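Local coordinates for tRNA (guanine(26)-N(2))-dimethyltransferase (Pyrococcus horikoshii, PDB 2DUL), which probably transfers two methyl groups from S-adenosyl-L-methionine to the N2 atom of guanine 26 in tRNA, at residues V6-A11 with L34-V39; V41-L46 with I63-E68; F134-P139 with Y226-V231; E293-S298 with Q304-L309. All coordinates share one frame; numbering follows the deposited sequence.

Contacts 1 and 2 lie in series on helix 33-46, their centres about 10 Å apart, and meet through the salt bridges of Arg64 to Glu8 and Asp37. Contact 3 lies nearer the middle of the chain, on strands 132-137 and 226-235 of the central sheet; its centre is about 15 Å from that of contact 1 and about 14 Å from that of contact 2, and helix 33-46 packs against its side chains. Contact 4, last along the chain, joins helices 284-295 and 302-314 and touches contacts 1 and 2 but not contact 3. Helix 33-46 thus joins sheet, N-terminal hairpin and later helical pair; contacts 1 to 3 lie beside the predicted S-adenosyl-L-methionine site, contact 4 further out.

Contact 1. Residues V6-A11 with L34-V39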
loop_
_atom_site.group_PDB
_atom_site.type_symbol
_atom_site.label_atom_id
_atom_site.label_comp_id
_atom_site.label_asym_id
_atom_site.label_seq_id
_atom_site.Cartn_x
_atom_site.Cartn_y
_atom_site.Cartn_z
ATOM N N VAL A 6 24.017 1.254 11.093
ATOM C CA VAL A 6 22.730 1.490 11.736
ATOM C C VAL A 6 21.959 0.182 11.870
ATOM O O VAL A 6 22.244 -0.794 11.176
ATOM C CB VAL A 6 21.871 2.491 10.931
ATOM C CG1 VAL A 6 22.574 3.840 10.856
ATOM C CG2 VAL A 6 21.610 1.949 9.533
ATOM N N GLN A 7 20.986 0.163 12.770
ATOM C CA GLN A 7 20.183 -1.030 12.975
ATOM C C GLN A 7 18.693 -0.736 12.861
ATOM O O GLN A 7 18.214 0.292 13.339
ATOM C CB GLN A 7 20.480 -1.640 14.345
ATOM C CG GLN A 7 19.682 -2.895 14.634
ATOM C CD GLN A 7 20.111 -3.577 15.913
ATOM O OE1 GLN A 7 20.103 -2.971 16.985
ATOM N NE2 GLN A 7 20.491 -4.847 15.808
ATOM N N GLU A 8 17.973 -1.643 12.209
ATOM C CA GLU A 8 16.530 -1.521 12.035
ATOM C C GLU A 8 15.950 -2.915 12.210
ATOM O O GLU A 8 16.223 -3.811 11.410
ATOM C CB GLU A 8 16.180 -0.986 10.644
ATOM C CG GLU A 8 14.682 -1.032 10.352
ATOM C CD GLU A 8 14.311 -0.475 8.991
ATOM O OE1 GLU A 8 13.333 -0.982 8.404
ATOM O OE2 GLU A 8 14.978 0.474 8.515
ATOM N N GLY A 9 15.149 -3.096 13.255
ATOM C CA GLY A 9 14.583 -4.406 13.518
ATOM C C GLY A 9 15.731 -5.321 13.906
ATOM O O GLY A 9 16.643 -4.903 14.620
ATOM N N LYS A 10 15.706 -6.561 13.429
ATOM C CA LYS A 10 16.770 -7.508 13.737
ATOM C C LYS A 10 17.969 -7.362 12.798
ATOM O O LYS A 10 18.954 -8.088 12.920
ATOM C CB LYS A 10 16.235 -8.942 13.661
ATOM C CG LYS A 10 15.211 -9.274 14.734
ATOM C CD LYS A 10 14.748 -10.719 14.634
ATOM C CE LYS A 10 13.733 -11.049 15.722
ATOM N NZ LYS A 10 13.159 -12.413 15.537
ATOM N N ALA A 11 17.890 -6.413 11.872
ATOM C CA ALA A 11 18.968 -6.212 10.909
ATOM C C ALA A 11 19.960 -5.108 11.260
ATOM O O ALA A 11 19.590 -4.062 11.790
ATOM C CB ALA A 11 18.379 -5.940 9.527
ATOM N N LEU A 34 8.887 2.041 9.515
ATOM C CA LEU A 34 7.503 1.721 9.860
ATOM C C LEU A 34 6.877 0.924 8.717
ATOM O O LEU A 34 6.219 -0.092 8.939
ATOM C CB LEU A 34 6.693 3.007 10.082
ATOM C CG LEU A 34 5.175 2.847 10.214
ATOM C CD1 LEU A 34 4.853 2.012 11.440
ATOM C CD2 LEU A 34 4.510 4.213 10.311
ATOM N N ASN A 35 7.082 1.407 7.496
ATOM C CA ASN A 35 6.566 0.755 6.297
ATOM C C ASN A 35 7.060 -0.690 6.260
ATOM O O ASN A 35 6.284 -1.617 6.023
ATOM C CB ASN A 35 7.044 1.517 5.052
ATOM C CG ASN A 35 6.591 0.873 3.746
ATOM O OD1 ASN A 35 6.990 -0.246 3.414
ATOM N ND2 ASN A 35 5.757 1.588 2.993
ATOM N N ARG A 36 8.353 -0.884 6.510
ATOM C CA ARG A 36 8.921 -2.226 6.499
ATOM C C ARG A 36 8.382 -3.084 7.651
ATOM O O ARG A 36 8.206 -4.297 7.498
ATOM C CB ARG A 36 10.452 -2.149 6.519
ATOM C CG ARG A 36 11.041 -1.627 5.201
ATOM C CD ARG A 36 12.562 -1.614 5.218
ATOM N NE ARG A 36 13.119 -0.459 5.924
ATOM C CZ ARG A 36 13.336 0.732 5.373
ATOM N NH1 ARG A 36 13.042 0.949 4.096
ATOM N NH2 ARG A 36 13.867 1.710 6.097
ATOM N N ASP A 37 8.105 -2.464 8.798
ATOM C CA ASP A 37 7.543 -3.212 9.922
ATOM C C ASP A 37 6.212 -3.821 9.478
ATOM O O ASP A 37 5.941 -4.998 9.725
ATOM C CB ASP A 37 7.253 -2.305 11.126
ATOM C CG ASP A 37 8.472 -2.052 12.000
ATOM O OD1 ASP A 37 9.412 -2.878 12.004
ATOM O OD2 ASP A 37 8.470 -1.023 12.709
ATOM N N ILE A 38 5.383 -2.998 8.839
ATOM C CA ILE A 38 4.064 -3.429 8.380
ATOM C C ILE A 38 4.151 -4.648 7.474
ATOM O O ILE A 38 3.436 -5.633 7.678
ATOM C CB ILE A 38 3.321 -2.282 7.626
ATOM C CG1 ILE A 38 3.217 -1.048 8.524
ATOM C CG2 ILE A 38 1.926 -2.735 7.207
ATOM C CD1 ILE A 38 2.502 -1.295 9.834
ATOM N N VAL A 39 5.027 -4.593 6.477
ATOM C CA VAL A 39 5.160 -5.724 5.568
ATOM C C VAL A 39 5.692 -6.955 6.313
ATOM O O VAL A 39 5.256 -8.082 6.053
ATOM C CB VAL A 39 6.053 -5.368 4.332
ATOM C CG1 VAL A 39 7.430 -4.919 4.769
ATOM C CG2 VAL A 39 6.141 -6.566 3.399
#
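Glu8, at the end of strand 4-8, reaches across to Arg36 on helix 33-46 and takes its guanidinium side-on, one carboxylate oxygen for each of two nitrogens. Arg36 NE donates to Glu8 OE1 at 2.5 Å, a length so short that its exact value is doubtful, while Arg36 NH2 donates to Glu8 OE2 at 2.9 Å. Both oxygens use their syn lone pairs and both lie close to the guanidinium plane, and the two flat groups are nearly coplanar, their planes 29° apart. With CG anti to the backbone N (chi1 172°) and the chain extended beyond it, Glu8 projects its carboxylate far from the strand. Arg36 instead bends at chi3 (-80°), which turns its NE edge to the acid, and the two side chains cross at about a right angle. Glutamate has the reach for this; arginine has the paired N-H groups. Arg64 NH1 also binds Glu8 OE1 and Tyr28 OH binds Glu8 OE2, so this buried carboxylate is held by several partners, while Arg36 NH2 donates to Asn29 O as well. Beyond Glu8 the chain reverses in a type II' turn, where glycine readily adopts the positive phi of Gly9. Arg36 is a predicted S-adenosyl-L-methionine ligand, and the bidentate bridge is consistent with a second-shell acid fixing an arginine in the cofactor pocket of a class I-like methyltransferase.

Contact 2. Residues V41-L46 with I63-E68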
loop_
_atom_site.group_PDB
_atom_site.type_symbol
_atom_site.label_atom_id
_atom_site.label_comp_id
_atom_site.label_asym_id
_atom_site.label_seq_id
_atom_site.Cartn_x
_atom_site.Cartn_y
_atom_site.Cartn_z
ATOM N N VAL A 41 5.136 -7.716 9.374
ATOM C CA VAL A 41 4.001 -8.249 10.117
ATOM C C VAL A 41 3.107 -9.066 9.194
ATOM O O VAL A 41 2.731 -10.196 9.511
ATOM C CB VAL A 41 3.167 -7.117 10.752
ATOM C CG1 VAL A 41 1.873 -7.685 11.340
ATOM C CG2 VAL A 41 3.979 -6.427 11.841
ATOM N N LEU A 42 2.785 -8.489 8.042
ATOM C CA LEU A 42 1.933 -9.151 7.066
ATOM C C LEU A 42 2.505 -10.486 6.608
ATOM O O LEU A 42 1.789 -11.487 6.549
ATOM C CB LEU A 42 1.712 -8.240 5.852
ATOM C CG LEU A 42 0.797 -8.804 4.758
ATOM C CD1 LEU A 42 -0.565 -9.138 5.356
ATOM C CD2 LEU A 42 0.653 -7.798 3.622
ATOM N N LEU A 43 3.795 -10.505 6.289
ATOM C CA LEU A 43 4.427 -11.730 5.822
ATOM C C LEU A 43 4.400 -12.835 6.871
ATOM O O LEU A 43 4.405 -14.017 6.528
ATOM C CB LEU A 43 5.867 -11.455 5.367
ATOM C CG LEU A 43 6.044 -11.149 3.870
ATOM C CD1 LEU A 43 5.013 -10.143 3.397
ATOM C CD2 LEU A 43 7.454 -10.638 3.624
ATOM N N ASN A 44 4.360 -12.452 8.143
ATOM C CA ASN A 44 4.311 -13.431 9.221
ATOM C C ASN A 44 2.924 -14.049 9.338
ATOM O O ASN A 44 2.720 -15.004 10.088
ATOM C CB ASN A 44 4.727 -12.783 10.541
ATOM C CG ASN A 44 6.220 -12.876 10.780
ATOM O OD1 ASN A 44 6.742 -13.955 11.051
ATOM N ND2 ASN A 44 6.918 -11.750 10.665
ATOM N N ILE A 45 1.975 -13.502 8.585
ATOM C CA ILE A 45 0.612 -14.011 8.573
ATOM C C ILE A 45 0.404 -14.820 7.298
ATOM O O ILE A 45 -0.093 -15.944 7.342
ATOM C CB ILE A 45 -0.430 -12.863 8.601
ATOM C CG1 ILE A 45 -0.273 -12.040 9.882
ATOM C CG2 ILE A 45 -1.840 -13.431 8.510
ATOM C CD1 ILE A 45 -0.453 -12.839 11.153
ATOM N N LEU A 46 0.803 -14.246 6.164
ATOM C CA LEU A 46 0.637 -14.906 4.870
ATOM C C LEU A 46 1.697 -15.952 4.543
ATOM O O LEU A 46 1.444 -16.865 3.758
ATOM C CB LEU A 46 0.556 -13.854 3.760
ATOM C CG LEU A 46 -0.855 -13.297 3.527
ATOM C CD1 LEU A 46 -1.561 -13.059 4.851
ATOM C CD2 LEU A 46 -0.772 -12.013 2.720
ATOM N N ILE A 63 16.706 -7.970 3.638
ATOM C CA ILE A 63 17.414 -8.516 4.791
ATOM C C ILE A 63 16.434 -8.742 5.941
ATOM O O ILE A 63 16.485 -9.773 6.614
ATOM C CB ILE A 63 18.560 -7.578 5.236
ATOM C CG1 ILE A 63 19.689 -7.634 4.202
ATOM C CG2 ILE A 63 19.082 -7.992 6.612
ATOM C CD1 ILE A 63 20.709 -6.521 4.336
ATOM N N ARG A 64 15.528 -7.794 6.165
ATOM C CA ARG A 64 14.553 -7.965 7.237
ATOM C C ARG A 64 13.574 -9.089 6.890
ATOM O O ARG A 64 13.129 -9.824 7.770
ATOM C CB ARG A 64 13.812 -6.656 7.512
ATOM C CG ARG A 64 14.713 -5.587 8.121
ATOM C CD ARG A 64 13.896 -4.458 8.712
ATOM N NE ARG A 64 13.007 -4.933 9.768
ATOM C CZ ARG A 64 12.000 -4.224 10.269
ATOM N NH1 ARG A 64 11.754 -3.002 9.811
ATOM N NH2 ARG A 64 11.228 -4.742 11.215
ATOM N N PHE A 65 13.240 -9.232 5.611
ATOM C CA PHE A 65 12.343 -10.316 5.197
ATOM C C PHE A 65 12.991 -11.641 5.601
ATOM O O PHE A 65 12.348 -12.515 6.182
ATOM C CB PHE A 65 12.153 -10.317 3.678
ATOM C CG PHE A 65 11.248 -9.229 3.163
ATOM C CD1 PHE A 65 11.132 -9.010 1.790
ATOM C CD2 PHE A 65 10.506 -8.434 4.033
ATOM C CE1 PHE A 65 10.292 -8.014 1.292
ATOM C CE2 PHE A 65 9.664 -7.437 3.545
ATOM C CZ PHE A 65 9.558 -7.227 2.172
ATOM N N ALA A 66 14.275 -11.775 5.283
ATOM C CA ALA A 66 15.025 -12.987 5.590
ATOM C C ALA A 66 15.185 -13.229 7.093
ATOM O O ALA A 66 15.037 -14.360 7.566
ATOM C CB ALA A 66 16.401 -12.929 4.919
ATOM N N LEU A 67 15.470 -12.169 7.844
ATOM C CA LEU A 67 15.664 -12.302 9.289
ATOM C C LEU A 67 14.399 -12.353 10.139
ATOM O O LEU A 67 14.411 -12.931 11.228
ATOM C CB LEU A 67 16.527 -11.149 9.823
ATOM C CG LEU A 67 17.987 -11.023 9.394
ATOM C CD1 LEU A 67 18.528 -9.659 9.830
ATOM C CD2 LEU A 67 18.808 -12.154 10.001
ATOM N N GLU A 68 13.309 -11.768 9.649
ATOM C CA GLU A 68 12.090 -11.690 10.447
ATOM C C GLU A 68 10.806 -12.334 9.937
ATOM O O GLU A 68 9.758 -12.178 10.560
ATOM C CB GLU A 68 11.817 -10.216 10.757
ATOM C CG GLU A 68 13.002 -9.510 11.405
ATOM C CD GLU A 68 12.805 -8.010 11.534
ATOM O OE1 GLU A 68 11.703 -7.587 11.948
ATOM O OE2 GLU A 68 13.756 -7.252 11.230
#
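Leu43 and Phe65, like Asn44 and Glu68, are the residues whose backbones come nearest, each pair with CA atoms 8.1 Å apart, where the last turns of helices 33-46 and 60-68 meet. Leu43 covers one face of the Phe65 ring: its CD2 lies 3.9 Å from the ring centroid, 17° off the normal, a CH-pi contact displaced toward the CD2-CE2 side of the ring. Phe65 holds CG beside its backbone N (chi1 -75°), which swings the ring from the flank of its helix toward Leu43. A methyl of the branched leucine and the flat face of a phenylalanine suit this buried seam. In the class I methyltransferase fold these helices precede and follow strand 50-53, and Arg61, one turn before Phe65, is a predicted S-adenosyl-L-methionine ligand. At the helix ends the contact turns polar. Asn44 ND2 donates to the backbone Glu68 O at 2.9 Å, nearly straight (161°), with the acceptor near the plane of the Asn44 amide; asparagine suits because its NH2 group can also serve Val40 O in its own helix. An alanine at Asn44 would lose both bonds and is likely to leave the carbonyl at the end of helix 60-68 without this mate. The Glu68 side chain turns back along its helix to Arg64: Arg64 NE reaches Glu68 OE2 at 2.8 Å, from above the carboxylate plane, and Arg64 NH2 reaches Glu68 OE1 at 3.0 Å.

Contact 3. Residues F134-P139 with Y226-V231; sequences FIDLDP and YFRAFV
Strand 132-137 belongs to the parallel core of the class I methyltransferase sheet, and the Asp138-Pro139 pair at its end probably corresponds to the Asp-Pro of motif IV in amino-methylating enzymes. Asp136, just before that end, meets Arg228 of the antiparallel strand 226-235. Arg228 grips it end-on: NH2 donates to Asp136 OD1 at 2.9 Å, close to the guanidinium plane and nearly straight, and NH1 donates to Asp136 OD2 at 2.8 Å, a bond that meets the oxygen on its syn side but 33° out of the carboxylate plane. A weak third bond runs from NH2 to OD2. The two planes are therefore turned somewhat against each other. Arg228 bends at chi2 (-61°) and brings its tip across to the acid, the two side chains crossing at about a right angle; the long arginine spans the gap that the short aspartate leaves. Asp136 OD1 also binds Arg61 NH2, so one buried carboxylate serves two arginines, Arg61 being a predicted cofactor ligand. An asparagine in place of Asp136 would probably leave Arg228 without its countercharge and Arg61 with Asp138 alone of the two acids. Beside this polar pair, Phe134 CE1 comes within 4.4 Å of Phe230 CD2 at the edge of the Phe230 ring, while Phe230 CZ lies over one guanidinium face of Arg228, offset toward its rim. Strand 158-164 runs between the two strands in the sheet and touches them through Ile159 and Thr163, while helix 33-46 packs on the side chains with Asn35, Val39 and Leu42.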
loop_
_atom_site.group_PDB
_atom_site.type_symbol
_atom_site.label_atom_id
_atom_site.label_comp_id
_atom_site.label_asym_id
_atom_site.label_seq_id
_atom_site.Cartn_x
_atom_site.Cartn_y
_atom_site.Cartn_z
ATOM N N PHE A 134 5.564 -13.381 -3.420
ATOM C CA PHE A 134 5.370 -12.001 -2.993
ATOM C C PHE A 134 6.428 -11.101 -3.606
ATOM O O PHE A 134 7.609 -11.438 -3.629
ATOM C CB PHE A 134 5.433 -11.875 -1.462
ATOM C CG PHE A 134 5.438 -10.441 -0.965
ATOM C CD1 PHE A 134 4.347 -9.601 -1.187
ATOM C CD2 PHE A 134 6.545 -9.928 -0.294
ATOM C CE1 PHE A 134 4.362 -8.264 -0.747
ATOM C CE2 PHE A 134 6.569 -8.594 0.149
ATOM C CZ PHE A 134 5.476 -7.763 -0.079
ATOM N N ILE A 135 5.984 -9.962 -4.121
ATOM C CA ILE A 135 6.890 -8.980 -4.703
ATOM C C ILE A 135 6.563 -7.654 -4.035
ATOM O O ILE A 135 5.396 -7.280 -3.934
ATOM C CB ILE A 135 6.691 -8.826 -6.238
ATOM C CG1 ILE A 135 7.140 -10.096 -6.965
ATOM C CG2 ILE A 135 7.493 -7.622 -6.748
ATOM C CD1 ILE A 135 6.967 -10.032 -8.486
ATOM N N ASP A 136 7.587 -6.958 -3.559
ATOM C CA ASP A 136 7.388 -5.660 -2.928
ATOM C C ASP A 136 8.035 -4.601 -3.821
ATOM O O ASP A 136 9.247 -4.592 -4.015
ATOM C CB ASP A 136 8.008 -5.639 -1.526
ATOM C CG ASP A 136 7.487 -4.487 -0.672
ATOM O OD1 ASP A 136 7.678 -4.524 0.563
ATOM O OD2 ASP A 136 6.881 -3.548 -1.234
ATOM N N LEU A 137 7.201 -3.736 -4.386
ATOM C CA LEU A 137 7.646 -2.661 -5.265
ATOM C C LEU A 137 7.661 -1.365 -4.481
ATOM O O LEU A 137 6.601 -0.813 -4.172
ATOM C CB LEU A 137 6.687 -2.498 -6.447
ATOM C CG LEU A 137 6.595 -3.594 -7.502
ATOM C CD1 LEU A 137 5.653 -3.127 -8.619
ATOM C CD2 LEU A 137 7.991 -3.880 -8.063
ATOM N N ASP A 138 8.857 -0.878 -4.174
ATOM C CA ASP A 138 9.015 0.356 -3.409
ATOM C C ASP A 138 10.044 1.251 -4.090
ATOM O O ASP A 138 11.184 1.347 -3.641
ATOM C CB ASP A 138 9.484 0.016 -1.991
ATOM C CG ASP A 138 9.446 1.212 -1.062
ATOM O OD1 ASP A 138 8.339 1.734 -0.814
ATOM O OD2 ASP A 138 10.524 1.630 -0.580
ATOM N N PRO A 139 9.653 1.921 -5.186
ATOM C CA PRO A 139 10.541 2.809 -5.941
ATOM C C PRO A 139 10.550 4.257 -5.458
ATOM O O PRO A 139 9.824 4.623 -4.534
ATOM C CB PRO A 139 9.986 2.703 -7.349
ATOM C CG PRO A 139 8.513 2.704 -7.081
ATOM C CD PRO A 139 8.382 1.728 -5.911
ATOM N N TYR A 226 2.619 8.832 1.504
ATOM C CA TYR A 226 2.927 7.686 0.670
ATOM C C TYR A 226 1.720 6.760 0.681
ATOM O O TYR A 226 1.016 6.651 1.683
ATOM C CB TYR A 226 4.223 6.979 1.114
ATOM C CG TYR A 226 4.169 6.088 2.334
ATOM C CD1 TYR A 226 3.499 4.864 2.303
ATOM C CD2 TYR A 226 4.861 6.432 3.499
ATOM C CE1 TYR A 226 3.525 3.999 3.399
ATOM C CE2 TYR A 226 4.893 5.575 4.603
ATOM C CZ TYR A 226 4.224 4.358 4.546
ATOM O OH TYR A 226 4.264 3.494 5.625
ATOM N N PHE A 227 1.464 6.136 -0.459
ATOM C CA PHE A 227 0.327 5.240 -0.607
ATOM C C PHE A 227 0.828 3.808 -0.687
ATOM O O PHE A 227 1.795 3.519 -1.395
ATOM C CB PHE A 227 -0.454 5.619 -1.863
ATOM C CG PHE A 227 -0.887 7.061 -1.888
ATOM C CD1 PHE A 227 0.041 8.077 -2.114
ATOM C CD2 PHE A 227 -2.214 7.405 -1.659
ATOM C CE1 PHE A 227 -0.348 9.418 -2.112
ATOM C CE2 PHE A 227 -2.617 8.742 -1.655
ATOM C CZ PHE A 227 -1.681 9.751 -1.882
ATOM N N ARG A 228 0.154 2.919 0.035
ATOM C CA ARG A 228 0.532 1.513 0.113
ATOM C C ARG A 228 -0.633 0.588 -0.236
ATOM O O ARG A 228 -1.754 0.783 0.233
ATOM C CB ARG A 228 0.984 1.193 1.542
ATOM C CG ARG A 228 2.423 0.753 1.716
ATOM C CD ARG A 228 2.744 -0.518 0.951
ATOM N NE ARG A 228 3.881 -1.221 1.542
ATOM C CZ ARG A 228 4.684 -2.046 0.875
ATOM N NH1 ARG A 228 4.484 -2.272 -0.416
ATOM N NH2 ARG A 228 5.675 -2.660 1.507
ATOM N N ALA A 229 -0.362 -0.436 -1.036
ATOM C CA ALA A 229 -1.406 -1.381 -1.407
ATOM C C ALA A 229 -0.889 -2.809 -1.456
ATOM O O ALA A 229 0.066 -3.111 -2.178
ATOM C CB ALA A 229 -2.002 -1.005 -2.764
ATOM N N PHE A 230 -1.519 -3.678 -0.672
ATOM C CA PHE A 230 -1.168 -5.090 -0.651
ATOM C C PHE A 230 -2.357 -5.826 -1.258
ATOM O O PHE A 230 -3.471 -5.742 -0.738
ATOM C CB PHE A 230 -0.948 -5.596 0.782
ATOM C CG PHE A 230 0.254 -5.006 1.462
ATOM C CD1 PHE A 230 0.115 -3.963 2.372
ATOM C CD2 PHE A 230 1.527 -5.498 1.191
ATOM C CE1 PHE A 230 1.230 -3.412 3.007
ATOM C CE2 PHE A 230 2.654 -4.955 1.821
ATOM C CZ PHE A 230 2.505 -3.910 2.731
ATOM N N VAL A 231 -2.129 -6.536 -2.357
ATOM C CA VAL A 231 -3.208 -7.269 -3.002
ATOM C C VAL A 231 -2.875 -8.729 -3.229
ATOM O O VAL A 231 -1.710 -9.106 -3.377
ATOM C CB VAL A 231 -3.599 -6.628 -4.364
ATOM C CG1 VAL A 231 -4.058 -5.199 -4.145
ATOM C CG2 VAL A 231 -2.429 -6.673 -5.326
#

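Contact 4. Residues E293-S298 with Q304-L309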
loop_
_atom_site.group_PDB
_atom_site.type_symbol
_atom_site.label_atom_id
_atom_site.label_comp_id
_atom_site.label_asym_id
_atom_site.label_seq_id
_atom_site.Cartn_x
_atom_site.Cartn_y
_atom_site.Cartn_z
ATOM N N GLU A 293 -0.268 -10.035 15.725
ATOM C CA GLU A 293 1.077 -10.450 15.345
ATOM C C GLU A 293 2.075 -9.341 15.668
ATOM O O GLU A 293 3.176 -9.606 16.152
ATOM C CB GLU A 293 1.137 -10.768 13.848
ATOM C CG GLU A 293 2.519 -11.201 13.359
ATOM C CD GLU A 293 2.926 -12.575 13.870
ATOM O OE1 GLU A 293 4.088 -12.980 13.643
ATOM O OE2 GLU A 293 2.081 -13.254 14.489
ATOM N N ALA A 294 1.680 -8.101 15.400
ATOM C CA ALA A 294 2.545 -6.958 15.658
ATOM C C ALA A 294 2.869 -6.842 17.144
ATOM O O ALA A 294 3.993 -6.504 17.519
ATOM C CB ALA A 294 1.882 -5.680 15.168
ATOM N N GLU A 295 1.877 -7.118 17.984
ATOM C CA GLU A 295 2.060 -7.044 19.428
ATOM C C GLU A 295 3.049 -8.089 19.945
ATOM O O GLU A 295 3.805 -7.822 20.879
ATOM C CB GLU A 295 0.716 -7.216 20.141
ATOM C CG GLU A 295 -0.249 -6.069 19.916
ATOM C CD GLU A 295 -1.582 -6.284 20.596
ATOM O OE1 GLU A 295 -2.287 -7.250 20.235
ATOM O OE2 GLU A 295 -1.922 -5.492 21.496
ATOM N N SER A 296 3.047 -9.271 19.333
ATOM C CA SER A 296 3.935 -10.353 19.750
ATOM C C SER A 296 5.272 -10.366 19.009
ATOM O O SER A 296 6.039 -11.323 19.120
ATOM C CB SER A 296 3.243 -11.703 19.557
ATOM O OG SER A 296 3.046 -11.977 18.180
ATOM N N LEU A 297 5.549 -9.312 18.252
ATOM C CA LEU A 297 6.805 -9.220 17.516
ATOM C C LEU A 297 7.619 -8.011 17.941
ATOM O O LEU A 297 7.069 -6.975 18.315
ATOM C CB LEU A 297 6.552 -9.119 16.008
ATOM C CG LEU A 297 6.187 -10.367 15.206
ATOM C CD1 LEU A 297 5.912 -9.969 13.758
ATOM C CD2 LEU A 297 7.323 -11.375 15.273
ATOM N N SER A 298 8.937 -8.150 17.889
ATOM C CA SER A 298 9.818 -7.043 18.215
ATOM C C SER A 298 9.996 -6.344 16.872
ATOM O O SER A 298 10.468 -6.952 15.911
ATOM C CB SER A 298 11.162 -7.556 18.742
ATOM O OG SER A 298 11.795 -8.401 17.797
ATOM N N GLN A 304 4.579 2.885 16.762
ATOM C CA GLN A 304 3.919 3.490 15.612
ATOM C C GLN A 304 3.171 2.448 14.785
ATOM O O GLN A 304 2.114 2.734 14.222
ATOM C CB GLN A 304 4.936 4.217 14.735
ATOM C CG GLN A 304 5.543 5.442 15.391
ATOM C CD GLN A 304 6.491 6.183 14.472
ATOM O OE1 GLN A 304 7.530 5.656 14.075
ATOM N NE2 GLN A 304 6.131 7.411 14.120
ATOM N N ALA A 305 3.722 1.240 14.719
ATOM C CA ALA A 305 3.098 0.160 13.965
ATOM C C ALA A 305 1.745 -0.212 14.566
ATOM O O ALA A 305 0.744 -0.296 13.857
ATOM C CB ALA A 305 4.011 -1.058 13.945
ATOM N N LEU A 306 1.725 -0.441 15.877
ATOM C CA LEU A 306 0.496 -0.803 16.568
ATOM C C LEU A 306 -0.552 0.295 16.465
ATOM O O LEU A 306 -1.734 0.014 16.288
ATOM C CB LEU A 306 0.779 -1.102 18.043
ATOM C CG LEU A 306 1.582 -2.364 18.362
ATOM C CD1 LEU A 306 1.829 -2.442 19.862
ATOM C CD2 LEU A 306 0.822 -3.592 17.876
ATOM N N LYS A 307 -0.115 1.546 16.573
ATOM C CA LYS A 307 -1.030 2.678 16.494
ATOM C C LYS A 307 -1.724 2.735 15.134
ATOM O O LYS A 307 -2.930 2.962 15.056
ATOM C CB LYS A 307 -0.282 3.991 16.741
ATOM C CG LYS A 307 -1.193 5.212 16.808
ATOM C CD LYS A 307 -0.440 6.463 17.241
ATOM C CE LYS A 307 0.562 6.915 16.188
ATOM N NZ LYS A 307 -0.103 7.436 14.956
ATOM N N LEU A 308 -0.961 2.524 14.065
ATOM C CA LEU A 308 -1.525 2.559 12.720
ATOM C C LEU A 308 -2.431 1.362 12.466
ATOM O O LEU A 308 -3.551 1.513 11.975
ATOM C CB LEU A 308 -0.406 2.590 11.674
ATOM C CG LEU A 308 -0.856 2.557 10.210
ATOM C CD1 LEU A 308 -1.753 3.748 9.919
ATOM C CD2 LEU A 308 0.365 2.567 9.299
ATOM N N LEU A 309 -1.946 0.172 12.802
ATOM C CA LEU A 309 -2.713 -1.052 12.599
ATOM C C LEU A 309 -4.009 -1.090 13.419
ATOM O O LEU A 309 -5.020 -1.622 12.965
ATOM C CB LEU A 309 -1.840 -2.273 12.919
ATOM C CG LEU A 309 -0.664 -2.536 11.959
ATOM C CD1 LEU A 309 0.192 -3.694 12.469
ATOM C CD2 LEU A 309 -1.196 -2.851 10.570
#
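Leu306 sends its side chain from helix 302-314 onto the last turn of helix 284-295, and the backbones come close enough for the CA atoms of Ala294 and Leu306 to stand 6.6 Å apart. From CB, which points toward the other segment, the chain places CG beside its backbone N (chi1 -69°); neither CB nor CG touches segment 293-298, and they carry the two methyls forward. CD1 only brushes Glu295 CG, at 4.2 Å. CD2 does the work: it lies 3.6 Å from Ala294 CB and 3.4 Å from Glu295 CG, fitting snugly against two successive residues. Glu295 extends beyond CG, and its chain crosses that of Leu306 at about a right angle, so it is the aliphatic stem that packs while the carboxylate continues past. One turn further on, Leu309 brings CD1 to within 3.8 Å of Ala294 CB. Ala294 is thus touched by two leucine methyls, and its small side chain suits the short distance between the helices. The two consecutive helices are joined by a short connection, at whose far end Lys302 NZ binds Glu295 O and Leu297 O. Ser296, the first residue to leave helical geometry, folds its OG back to Glu293 O at 3.1 Å. Across the contact itself every touch is carbon on carbon; such packing depends on shape rather than direction, and it allows the charged end of the exposed Glu295 to stay out of the apolar seam.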